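Local coordinates for protein putative poly(3-hydroxybutyrate) depolymerase LpqC (Bordetella parapertussis 12822, PDB 3D0K) that is probably a serine hydrolase of the alpha/beta-hydrolase fold that may cleave the ester links of poly(3-hydroxybutyrate), at residues 210-219 and 235-245; 41-49 and 67-78. All blocks are in the same frame, centred on the assembly; numbering follows the deposited sequence.

Interaction 1. Residues 210-219 and 235-245; sequences ILAGDQDIAT and PHRYARARHYY. With SO4 (sulfate ion), chain E.
Arg237, in the first turn of helix 237-245, crosses Asp216 of the loop after strand 210-213 at a slant, guanidinium and carboxylate planes 39° apart. Arg237 CB packs 3.8 Å from Asp216 CG, Arg237 CG lies beside Asp216 OD1 (3.8 Å), and Arg237 CD comes within 3.3 Å of Asp216 OD2. Extended from CG to NE, the chain carries the guanidinium past the carboxylate. There NH2 forms a salt bridge to the syn lone pair of Asp216 OD1 (3.2 Å), while NE (2.7 Å) and NH1 both grip O3 of a sulfate that Gln152 NE2 also holds. Tyr238 N donates to Asp216 O, backbone to backbone; a water accepts from Arg237 N within hydrogen-bonding reach of Asp216 OD1 and Ala218 O. Tyr238 suits its place because Asp214 CA can rest on its flat ring, 3.7 Å above the centre; Ile217 CG2 likewise lies over the His236 ring. Small Ala212 and Ala241 meet CB to CB at 3.6 Å, letting helix and strand approach. Asp216 OD2 shares a hydrogen bond with His271 ND1, consistent with a Ser148-His271-Asp216 triad. The arginine would then help fix the aspartate's orientation, and the sulfate, probably from the crystallisation liquor, may mark an anion-accepting pocket.

Interaction 2. Residues 41-49 and 67-78; sequences TLNTYRPYG and GADYRDFWIPAA. With FMT (formic acid), chain K; SO4 (sulfate ion), chain G.
Arg71 NH2, on helix 67-73, donates to Thr44 O at 2.9 Å, reaching it from above the carbonyl plane, and makes a weak bond to Asn25 O on the adjoining strand 23-29. In this alpha/beta-hydrolase fold the helix packs on strand 41-46 of the central mixed sheet, running nearly parallel to it, with 18° between their directions. The other nitrogens of Arg71 are held too. NE forms a salt bridge to Asp72 OD1, 2.8 Å away on the next residue of the same helix and met from above its carboxylate plane, and NH1 donates to a water that in turn bonds to Asn43 OD1. Arginine suits the place because its three nitrogens can serve strand carbonyls, a carboxylate and a water at once, while its methylenes cover the backbone. Bends at chi2 and chi3 fold the chain back over the strand: Arg71 CG lies 3.5 Å from Thr44 C, and CD touches Tyr45 CB.

Asn43 packs its amide against the first helical turn, while ND2 is held by Thr89 of strand 84-89. Gly67, having no side chain, lets that amide lie close, Asn43 ND2 3.9 Å from Gly67 C. Further along, Tyr45 has its CG anti to the backbone N, which lays the ring beside the following helical turn that carries Ile75 and Ala78. Its hydroxyl bonds to Asp79. The branched Ile75 spreads over one face, whereas the small Ala78 fits at the rim, CB 3.6 Å from Tyr45 CD2. Ile75 CG1 stands 3.6 Å from the Tyr45 ring centroid, only 11° off the ring normal.

After helix 11-18 and the edge strand 23-29 comes strand 40-46; the chain then passes through strand 56-60 and returns as helices 67-73 and 75-81, so interaction 2 closes a loop with 17 residues between its segments. Strands 84-89, 142-147 and 168-172 follow before strand 209-213, and interaction 1 closes a second loop, 15 residues between its segments, when helix 237-255 packs back on that strand. The two loops follow in series, neither nested nor crossed. Both contacts set helices on the same mixed sheet: 41-49 lies next to the outermost strand 23-29, and 210-219 next to the other outermost strand, 262-266. Their centres are 27 Å apart and they do not touch.

Interaction 1. Residues 210-219 and 235-245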
loop_
_atom_site.group_PDB
_atom_site.type_symbol
_atom_site.label_atom_id
_atom_site.label_comp_id
_atom_site.label_asym_id
_atom_site.label_seq_id
_atom_site.Cartn_x
_atom_site.Cartn_y
_atom_site.Cartn_z
ATOM N N ILE A 210 -7.967 -4.165 6.393
ATOM C CA ILE A 210 -6.820 -4.181 7.248
ATOM C C ILE A 210 -6.518 -5.630 7.468
ATOM O O ILE A 210 -7.343 -6.351 8.061
ATOM C CB ILE A 210 -7.108 -3.499 8.572
ATOM C CG1 ILE A 210 -7.527 -2.028 8.305
ATOM C CG2 ILE A 210 -5.913 -3.688 9.526
ATOM C CD1 ILE A 210 -8.409 -1.485 9.535
ATOM N N LEU A 211 -5.368 -6.095 6.948
ATOM C CA LEU A 211 -5.061 -7.531 7.017
ATOM C C LEU A 211 -4.004 -7.734 8.102
ATOM O O LEU A 211 -2.872 -7.208 7.987
ATOM C CB LEU A 211 -4.554 -8.059 5.699
ATOM C CG LEU A 211 -4.466 -9.547 5.402
ATOM C CD1 LEU A 211 -5.852 -10.272 5.450
ATOM C CD2 LEU A 211 -3.845 -9.787 3.988
ATOM N N ALA A 212 -4.381 -8.467 9.138
ATOM C CA ALA A 212 -3.548 -8.548 10.357
ATOM C C ALA A 212 -3.231 -10.006 10.729
ATOM O O ALA A 212 -4.140 -10.781 11.015
ATOM C CB ALA A 212 -4.229 -7.790 11.523
ATOM N N GLY A 213 -1.946 -10.376 10.742
ATOM C CA GLY A 213 -1.549 -11.718 11.181
ATOM C C GLY A 213 -1.650 -11.775 12.680
ATOM O O GLY A 213 -1.162 -10.869 13.386
ATOM N N ASP A 214 -2.301 -12.813 13.208
ATOM C CA ASP A 214 -2.487 -12.897 14.659
ATOM C C ASP A 214 -1.274 -13.395 15.437
ATOM O O ASP A 214 -1.288 -13.453 16.672
ATOM C CB ASP A 214 -3.787 -13.631 15.035
ATOM C CG ASP A 214 -3.728 -15.147 14.822
ATOM O OD1 ASP A 214 -2.641 -15.719 14.533
ATOM O OD2 ASP A 214 -4.813 -15.773 14.968
ATOM N N GLN A 215 -0.230 -13.761 14.700
ATOM C CA GLN A 215 1.070 -14.058 15.245
ATOM C C GLN A 215 2.058 -12.873 15.043
ATOM O O GLN A 215 3.244 -13.011 15.332
ATOM C CB GLN A 215 1.642 -15.349 14.617
ATOM C CG GLN A 215 0.810 -16.629 14.887
ATOM C CD GLN A 215 0.519 -16.833 16.368
ATOM O OE1 GLN A 215 -0.633 -16.758 16.785
ATOM N NE2 GLN A 215 1.570 -17.047 17.176
ATOM N N ASP A 216 1.582 -11.705 14.581
ATOM C CA ASP A 216 2.483 -10.540 14.491
ATOM C C ASP A 216 2.461 -9.861 15.854
ATOM O O ASP A 216 1.855 -8.784 16.056
ATOM C CB ASP A 216 2.073 -9.592 13.333
ATOM C CG ASP A 216 3.198 -8.646 12.901
ATOM O OD1 ASP A 216 4.162 -8.397 13.658
ATOM O OD2 ASP A 216 3.123 -8.121 11.775
ATOM N N ILE A 217 3.100 -10.548 16.808
ATOM C CA ILE A 217 2.950 -10.213 18.221
ATOM C C ILE A 217 4.296 -10.136 18.928
ATOM O O ILE A 217 4.331 -10.008 20.140
ATOM C CB ILE A 217 1.989 -11.213 18.990
ATOM C CG1 ILE A 217 2.511 -12.673 18.899
ATOM C CG2 ILE A 217 0.513 -11.051 18.496
ATOM C CD1 ILE A 217 1.942 -13.624 19.950
ATOM N N ALA A 218 5.386 -10.174 18.172
ATOM C CA ALA A 218 6.718 -9.968 18.746
ATOM C C ALA A 218 6.880 -8.485 19.143
ATOM O O ALA A 218 6.393 -7.581 18.430
ATOM C CB ALA A 218 7.795 -10.399 17.742
ATOM N N THR A 219 7.560 -8.234 20.257
ATOM C CA THR A 219 7.482 -6.915 20.956
ATOM C C THR A 219 8.795 -6.098 21.064
ATOM O O THR A 219 9.908 -6.645 20.899
ATOM C CB THR A 219 6.896 -7.073 22.376
ATOM O OG1 THR A 219 7.735 -7.946 23.145
ATOM C CG2 THR A 219 5.447 -7.645 22.329
ATOM N N PRO A 235 1.023 -2.922 22.065
ATOM C CA PRO A 235 2.388 -3.477 22.229
ATOM C C PRO A 235 3.017 -4.103 20.978
ATOM O O PRO A 235 4.238 -4.325 20.959
ATOM C CB PRO A 235 2.212 -4.538 23.332
ATOM C CG PRO A 235 0.740 -4.915 23.254
ATOM C CD PRO A 235 -0.014 -3.724 22.730
ATOM N N HIS A 236 2.208 -4.383 19.949
ATOM C CA HIS A 236 2.638 -5.132 18.778
ATOM C C HIS A 236 1.705 -4.804 17.621
ATOM O O HIS A 236 0.671 -4.161 17.824
ATOM C CB HIS A 236 2.736 -6.663 19.038
ATOM C CG HIS A 236 1.531 -7.258 19.719
ATOM N ND1 HIS A 236 0.262 -7.187 19.180
ATOM C CD2 HIS A 236 1.401 -7.908 20.905
ATOM C CE1 HIS A 236 -0.598 -7.760 20.008
ATOM N NE2 HIS A 236 0.064 -8.194 21.068
ATOM N N ARG A 237 2.039 -5.262 16.408
ATOM C CA ARG A 237 1.324 -4.775 15.242
ATOM C C ARG A 237 -0.102 -5.292 15.263
ATOM O O ARG A 237 -1.004 -4.617 14.790
ATOM C CB ARG A 237 2.017 -5.210 13.946
ATOM C CG ARG A 237 3.485 -4.688 13.835
ATOM C CD ARG A 237 4.055 -4.986 12.475
ATOM N NE ARG A 237 5.424 -4.471 12.328
ATOM C CZ ARG A 237 6.521 -5.058 12.820
ATOM N NH1 ARG A 237 7.709 -4.498 12.587
ATOM N NH2 ARG A 237 6.436 -6.207 13.494
ATOM N N TYR A 238 -0.300 -6.506 15.764
ATOM C CA TYR A 238 -1.634 -7.103 15.740
ATOM C C TYR A 238 -2.579 -6.247 16.632
ATOM O O TYR A 238 -3.702 -5.891 16.205
ATOM C CB TYR A 238 -1.547 -8.562 16.213
ATOM C CG TYR A 238 -2.885 -9.291 16.314
ATOM C CD1 TYR A 238 -3.792 -9.295 15.239
ATOM C CD2 TYR A 238 -3.196 -10.039 17.461
ATOM C CE1 TYR A 238 -4.994 -9.969 15.321
ATOM C CE2 TYR A 238 -4.416 -10.730 17.564
ATOM C CZ TYR A 238 -5.303 -10.693 16.485
ATOM O OH TYR A 238 -6.511 -11.376 16.594
ATOM N N ALA A 239 -2.134 -5.889 17.852
ATOM C CA ALA A 239 -2.931 -4.959 18.694
ATOM C C ALA A 239 -3.201 -3.632 17.984
ATOM O O ALA A 239 -4.300 -3.089 18.090
ATOM C CB ALA A 239 -2.262 -4.679 20.026
ATOM N N ARG A 240 -2.186 -3.096 17.299
ATOM C CA ARG A 240 -2.349 -1.805 16.663
ATOM C C ARG A 240 -3.377 -1.843 15.554
ATOM O O ARG A 240 -4.101 -0.839 15.331
ATOM C CB ARG A 240 -1.015 -1.279 16.131
ATOM C CG ARG A 240 -0.051 -1.091 17.246
ATOM C CD ARG A 240 1.311 -0.517 16.819
ATOM N NE ARG A 240 2.174 -0.486 18.002
ATOM C CZ ARG A 240 3.491 -0.283 17.985
ATOM N NH1 ARG A 240 4.126 -0.096 16.841
ATOM N NH2 ARG A 240 4.191 -0.300 19.112
ATOM N N ALA A 241 -3.420 -2.963 14.831
ATOM C CA ALA A 241 -4.413 -3.167 13.761
ATOM C C ALA A 241 -5.845 -3.070 14.327
ATOM O O ALA A 241 -6.702 -2.358 13.804
ATOM C CB ALA A 241 -4.189 -4.550 13.073
ATOM N N ARG A 242 -6.082 -3.697 15.474
ATOM C CA ARG A 242 -7.403 -3.656 16.119
ATOM C C ARG A 242 -7.731 -2.248 16.620
ATOM O O ARG A 242 -8.874 -1.796 16.548
ATOM C CB ARG A 242 -7.460 -4.608 17.331
ATOM C CG ARG A 242 -7.096 -6.063 17.038
ATOM C CD ARG A 242 -7.875 -7.010 18.045
ATOM N NE ARG A 242 -9.173 -7.281 17.414
ATOM C CZ ARG A 242 -9.515 -8.408 16.783
ATOM N NH1 ARG A 242 -10.717 -8.499 16.215
ATOM N NH2 ARG A 242 -8.687 -9.455 16.733
ATOM N N HIS A 243 -6.716 -1.568 17.117
ATOM C CA HIS A 243 -6.840 -0.203 17.624
ATOM C C HIS A 243 -7.268 0.704 16.454
ATOM O O HIS A 243 -8.183 1.511 16.625
ATOM C CB HIS A 243 -5.508 0.229 18.223
ATOM C CG HIS A 243 -5.520 1.575 18.885
ATOM N ND1 HIS A 243 -5.314 2.746 18.185
ATOM C CD2 HIS A 243 -5.674 1.936 20.179
ATOM C CE1 HIS A 243 -5.354 3.778 19.021
ATOM N NE2 HIS A 243 -5.574 3.315 20.238
ATOM N N TYR A 244 -6.607 0.579 15.300
ATOM C CA TYR A 244 -6.929 1.412 14.126
ATOM C C TYR A 244 -8.364 1.210 13.650
ATOM O O TYR A 244 -9.119 2.179 13.413
ATOM C CB TYR A 244 -5.940 1.105 12.982
ATOM C CG TYR A 244 -6.122 1.919 11.732
ATOM C CD1 TYR A 244 -5.979 3.333 11.726
ATOM C CD2 TYR A 244 -6.347 1.260 10.502
ATOM C CE1 TYR A 244 -6.121 4.064 10.502
ATOM C CE2 TYR A 244 -6.435 1.973 9.327
ATOM C CZ TYR A 244 -6.324 3.367 9.348
ATOM O OH TYR A 244 -6.409 4.043 8.138
ATOM N N TYR A 245 -8.716 -0.056 13.503
ATOM C CA TYR A 245 -10.071 -0.444 13.147
ATOM C C TYR A 245 -11.136 0.182 14.062
ATOM O O TYR A 245 -12.087 0.784 13.593
ATOM C CB TYR A 245 -10.203 -1.958 13.080
ATOM C CG TYR A 245 -11.594 -2.391 12.673
ATOM C CD1 TYR A 245 -12.023 -2.281 11.342
ATOM C CD2 TYR A 245 -12.487 -2.905 13.616
ATOM C CE1 TYR A 245 -13.307 -2.708 10.978
ATOM C CE2 TYR A 245 -13.784 -3.307 13.244
ATOM C CZ TYR A 245 -14.161 -3.215 11.940
ATOM O OH TYR A 245 -15.429 -3.613 11.586
HETATM S S SO4 E . 6.939 -1.445 10.133
HETATM O O1 SO4 E . 5.700 -1.070 9.450
HETATM O O2 SO4 E . 7.471 -0.214 10.738
HETATM O O3 SO4 E . 6.796 -2.412 11.184
HETATM O O4 SO4 E . 7.999 -1.815 9.218
HETATM O O HOH W 1 4.530 -6.832 16.255
#

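Interaction 2. Residues 41-49 and 67-78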
loop_
_atom_site.group_PDB
_atom_site.type_symbol
_atom_site.label_atom_id
_atom_site.label_comp_id
_atom_site.label_asym_id
_atom_site.label_seq_id
_atom_site.Cartn_x
_atom_site.Cartn_y
_atom_site.Cartn_z
ATOM N N THR A 41 12.050 3.050 -8.957
ATOM C CA THR A 41 12.083 1.892 -9.836
ATOM C C THR A 41 10.738 1.178 -9.779
ATOM O O THR A 41 10.167 1.039 -8.711
ATOM C CB THR A 41 13.208 0.907 -9.435
ATOM O OG1 THR A 41 14.450 1.624 -9.372
ATOM C CG2 THR A 41 13.319 -0.253 -10.472
ATOM N N LEU A 42 10.259 0.743 -10.926
ATOM C CA LEU A 42 9.104 -0.151 -10.966
ATOM C C LEU A 42 9.665 -1.551 -11.146
ATOM O O LEU A 42 10.227 -1.878 -12.208
ATOM C CB LEU A 42 8.137 0.189 -12.095
ATOM C CG LEU A 42 7.747 1.658 -12.315
ATOM C CD1 LEU A 42 6.724 1.801 -13.457
ATOM C CD2 LEU A 42 7.127 2.104 -10.972
ATOM N N ASN A 43 9.598 -2.345 -10.090
ATOM C CA ASN A 43 9.952 -3.761 -10.208
ATOM C C ASN A 43 8.664 -4.455 -10.594
ATOM O O ASN A 43 7.693 -4.462 -9.850
ATOM C CB ASN A 43 10.537 -4.317 -8.903
ATOM C CG ASN A 43 11.956 -3.851 -8.700
ATOM O OD1 ASN A 43 12.835 -4.239 -9.488
ATOM N ND2 ASN A 43 12.190 -2.957 -7.701
ATOM N N THR A 44 8.643 -4.979 -11.812
ATOM C CA THR A 44 7.400 -5.441 -12.404
ATOM C C THR A 44 7.429 -6.939 -12.700
ATOM O O THR A 44 8.515 -7.555 -12.843
ATOM C CB THR A 44 7.110 -4.678 -13.715
ATOM O OG1 THR A 44 8.158 -4.954 -14.687
ATOM C CG2 THR A 44 7.014 -3.200 -13.428
ATOM N N TYR A 45 6.236 -7.519 -12.823
ATOM C CA TYR A 45 6.127 -8.860 -13.404
ATOM C C TYR A 45 4.925 -8.912 -14.309
ATOM O O TYR A 45 3.799 -8.550 -13.911
ATOM C CB TYR A 45 6.017 -9.940 -12.339
ATOM C CG TYR A 45 5.904 -11.303 -12.936
ATOM C CD1 TYR A 45 7.023 -11.921 -13.507
ATOM C CD2 TYR A 45 4.693 -12.009 -12.887
ATOM C CE1 TYR A 45 6.918 -13.222 -14.081
ATOM C CE2 TYR A 45 4.575 -13.306 -13.454
ATOM C CZ TYR A 45 5.671 -13.891 -14.058
ATOM O OH TYR A 45 5.540 -15.165 -14.589
ATOM N N ARG A 46 5.154 -9.398 -15.518
ATOM C CA ARG A 46 4.068 -9.638 -16.430
ATOM C C ARG A 46 4.028 -11.121 -16.799
ATOM O O ARG A 46 5.009 -11.660 -17.311
ATOM C CB ARG A 46 4.239 -8.792 -17.710
ATOM C CG ARG A 46 3.175 -9.110 -18.731
ATOM C CD ARG A 46 3.302 -8.180 -19.920
ATOM N NE ARG A 46 2.302 -8.573 -20.899
ATOM C CZ ARG A 46 1.652 -7.711 -21.660
ATOM N NH1 ARG A 46 0.727 -8.154 -22.485
ATOM N NH2 ARG A 46 1.938 -6.400 -21.572
ATOM N N PRO A 47 2.912 -11.809 -16.494
ATOM C CA PRO A 47 2.823 -13.256 -16.827
ATOM C C PRO A 47 2.588 -13.477 -18.312
ATOM O O PRO A 47 2.051 -12.598 -18.997
ATOM C CB PRO A 47 1.564 -13.743 -16.085
ATOM C CG PRO A 47 0.760 -12.527 -15.877
ATOM C CD PRO A 47 1.710 -11.299 -15.817
ATOM N N TYR A 48 2.919 -14.667 -18.806
ATOM C CA TYR A 48 2.431 -15.019 -20.139
ATOM C C TYR A 48 0.906 -15.030 -20.095
ATOM O O TYR A 48 0.312 -15.413 -19.106
ATOM C CB TYR A 48 2.943 -16.375 -20.571
ATOM C CG TYR A 48 4.422 -16.341 -20.796
ATOM C CD1 TYR A 48 4.951 -15.706 -21.915
ATOM C CD2 TYR A 48 5.285 -16.989 -19.930
ATOM C CE1 TYR A 48 6.325 -15.682 -22.174
ATOM C CE2 TYR A 48 6.676 -16.971 -20.171
ATOM C CZ TYR A 48 7.169 -16.317 -21.295
ATOM O OH TYR A 48 8.512 -16.286 -21.524
ATOM N N GLY A 49 0.296 -14.496 -21.139
ATOM C CA GLY A 49 -1.127 -14.526 -21.226
ATOM C C GLY A 49 -1.783 -13.312 -20.611
ATOM O O GLY A 49 -3.013 -13.253 -20.586
ATOM N N GLY A 67 11.617 -4.043 -3.087
ATOM C CA GLY A 67 10.550 -4.174 -4.060
ATOM C C GLY A 67 10.682 -5.380 -4.980
ATOM O O GLY A 67 9.676 -5.962 -5.387
ATOM N N ALA A 68 11.917 -5.727 -5.356
ATOM C CA ALA A 68 12.129 -6.875 -6.262
ATOM C C ALA A 68 11.662 -8.157 -5.594
ATOM O O ALA A 68 11.003 -9.006 -6.211
ATOM C CB ALA A 68 13.612 -6.960 -6.724
ATOM N N ASP A 69 11.974 -8.279 -4.300
ATOM C CA ASP A 69 11.483 -9.394 -3.508
ATOM C C ASP A 69 9.964 -9.436 -3.454
ATOM O O ASP A 69 9.362 -10.487 -3.688
ATOM C CB ASP A 69 11.981 -9.277 -2.070
ATOM C CG ASP A 69 13.428 -9.732 -1.889
ATOM O OD1 ASP A 69 14.043 -10.309 -2.832
ATOM O OD2 ASP A 69 13.941 -9.499 -0.763
ATOM N N TYR A 70 9.337 -8.296 -3.135
ATOM C CA TYR A 70 7.861 -8.254 -3.087
ATOM C C TYR A 70 7.197 -8.608 -4.425
ATOM O O TYR A 70 6.185 -9.320 -4.487
ATOM C CB TYR A 70 7.400 -6.906 -2.583
ATOM C CG TYR A 70 7.321 -6.927 -1.099
ATOM C CD1 TYR A 70 6.163 -7.342 -0.473
ATOM C CD2 TYR A 70 8.439 -6.644 -0.307
ATOM C CE1 TYR A 70 6.064 -7.384 0.934
ATOM C CE2 TYR A 70 8.383 -6.717 1.102
ATOM C CZ TYR A 70 7.168 -7.084 1.711
ATOM O OH TYR A 70 7.033 -7.139 3.090
ATOM N N ARG A 71 7.805 -8.131 -5.503
ATOM C CA ARG A 71 7.320 -8.462 -6.846
ATOM C C ARG A 71 7.393 -10.001 -7.036
ATOM O O ARG A 71 6.467 -10.620 -7.546
ATOM C CB ARG A 71 8.163 -7.702 -7.880
ATOM C CG ARG A 71 7.901 -8.082 -9.373
ATOM C CD ARG A 71 8.685 -9.336 -9.890
ATOM N NE ARG A 71 10.106 -9.340 -9.524
ATOM C CZ ARG A 71 11.030 -8.518 -10.016
ATOM N NH1 ARG A 71 12.268 -8.636 -9.583
ATOM N NH2 ARG A 71 10.740 -7.603 -10.959
ATOM N N ASP A 72 8.479 -10.606 -6.569
ATOM C CA ASP A 72 8.669 -12.087 -6.680
ATOM C C ASP A 72 7.594 -12.846 -5.896
ATOM O O ASP A 72 7.126 -13.922 -6.334
ATOM C CB ASP A 72 10.043 -12.503 -6.152
ATOM C CG ASP A 72 11.203 -12.158 -7.120
ATOM O OD1 ASP A 72 10.973 -11.695 -8.244
ATOM O OD2 ASP A 72 12.366 -12.350 -6.718
ATOM N N PHE A 73 7.227 -12.327 -4.720
ATOM C CA PHE A 73 6.203 -13.005 -3.890
ATOM C C PHE A 73 4.882 -13.168 -4.627
ATOM O O PHE A 73 4.147 -14.122 -4.360
ATOM C CB PHE A 73 5.867 -12.205 -2.625
ATOM C CG PHE A 73 7.018 -11.988 -1.709
ATOM C CD1 PHE A 73 8.132 -12.818 -1.734
ATOM C CD2 PHE A 73 6.973 -10.912 -0.794
ATOM C CE1 PHE A 73 9.231 -12.597 -0.840
ATOM C CE2 PHE A 73 8.044 -10.681 0.113
ATOM C CZ PHE A 73 9.184 -11.524 0.066
ATOM N N TRP A 74 4.571 -12.229 -5.534
ATOM C CA TRP A 74 3.318 -12.226 -6.284
ATOM C C TRP A 74 3.326 -12.998 -7.617
ATOM O O TRP A 74 2.287 -13.092 -8.272
ATOM C CB TRP A 74 2.848 -10.791 -6.530
ATOM C CG TRP A 74 2.245 -10.173 -5.284
ATOM C CD1 TRP A 74 2.921 -9.650 -4.179
ATOM C CD2 TRP A 74 0.865 -10.100 -4.990
ATOM N NE1 TRP A 74 1.998 -9.195 -3.230
ATOM C CE2 TRP A 74 0.734 -9.475 -3.706
ATOM C CE3 TRP A 74 -0.305 -10.449 -5.711
ATOM C CZ2 TRP A 74 -0.519 -9.217 -3.131
ATOM C CZ3 TRP A 74 -1.552 -10.195 -5.131
ATOM C CH2 TRP A 74 -1.640 -9.582 -3.844
ATOM N N ILE A 75 4.482 -13.517 -8.027
ATOM C CA ILE A 75 4.562 -14.294 -9.277
ATOM C C ILE A 75 3.568 -15.487 -9.397
ATOM O O ILE A 75 2.847 -15.608 -10.405
ATOM C CB ILE A 75 6.012 -14.677 -9.635
ATOM C CG1 ILE A 75 6.792 -13.392 -10.071
ATOM C CG2 ILE A 75 6.039 -15.744 -10.784
ATOM C CD1 ILE A 75 8.334 -13.651 -10.176
ATOM N N PRO A 76 3.526 -16.378 -8.401
ATOM C CA PRO A 76 2.599 -17.498 -8.573
ATOM C C PRO A 76 1.133 -17.074 -8.747
ATOM O O PRO A 76 0.445 -17.609 -9.616
ATOM C CB PRO A 76 2.814 -18.327 -7.292
ATOM C CG PRO A 76 4.227 -17.921 -6.837
ATOM C CD PRO A 76 4.280 -16.471 -7.124
ATOM N N ALA A 77 0.676 -16.096 -7.963
ATOM C CA ALA A 77 -0.683 -15.557 -8.137
ATOM C C ALA A 77 -0.849 -14.883 -9.535
ATOM O O ALA A 77 -1.910 -15.007 -10.160
ATOM C CB ALA A 77 -1.038 -14.562 -6.967
ATOM N N ALA A 78 0.193 -14.174 -10.012
ATOM C CA ALA A 78 0.132 -13.481 -11.322
ATOM C C ALA A 78 0.036 -14.511 -12.416
ATOM O O ALA A 78 -0.698 -14.333 -13.383
ATOM C CB ALA A 78 1.380 -12.605 -11.552
HETATM C C FMT K . 15.398 -5.702 -3.997
HETATM O O1 FMT K . 14.852 -6.687 -3.384
HETATM O O2 FMT K . 14.826 -4.645 -4.502
HETATM S S SO4 G . 8.967 -6.480 6.006
HETATM O O1 SO4 G . 7.932 -7.414 6.403
HETATM O O2 SO4 G . 9.108 -5.458 7.026
HETATM O O3 SO4 G . 10.230 -7.180 5.826
HETATM O O4 SO4 G . 8.582 -5.892 4.719
HETATM O O HOH W 2 13.601 -6.467 -10.623
#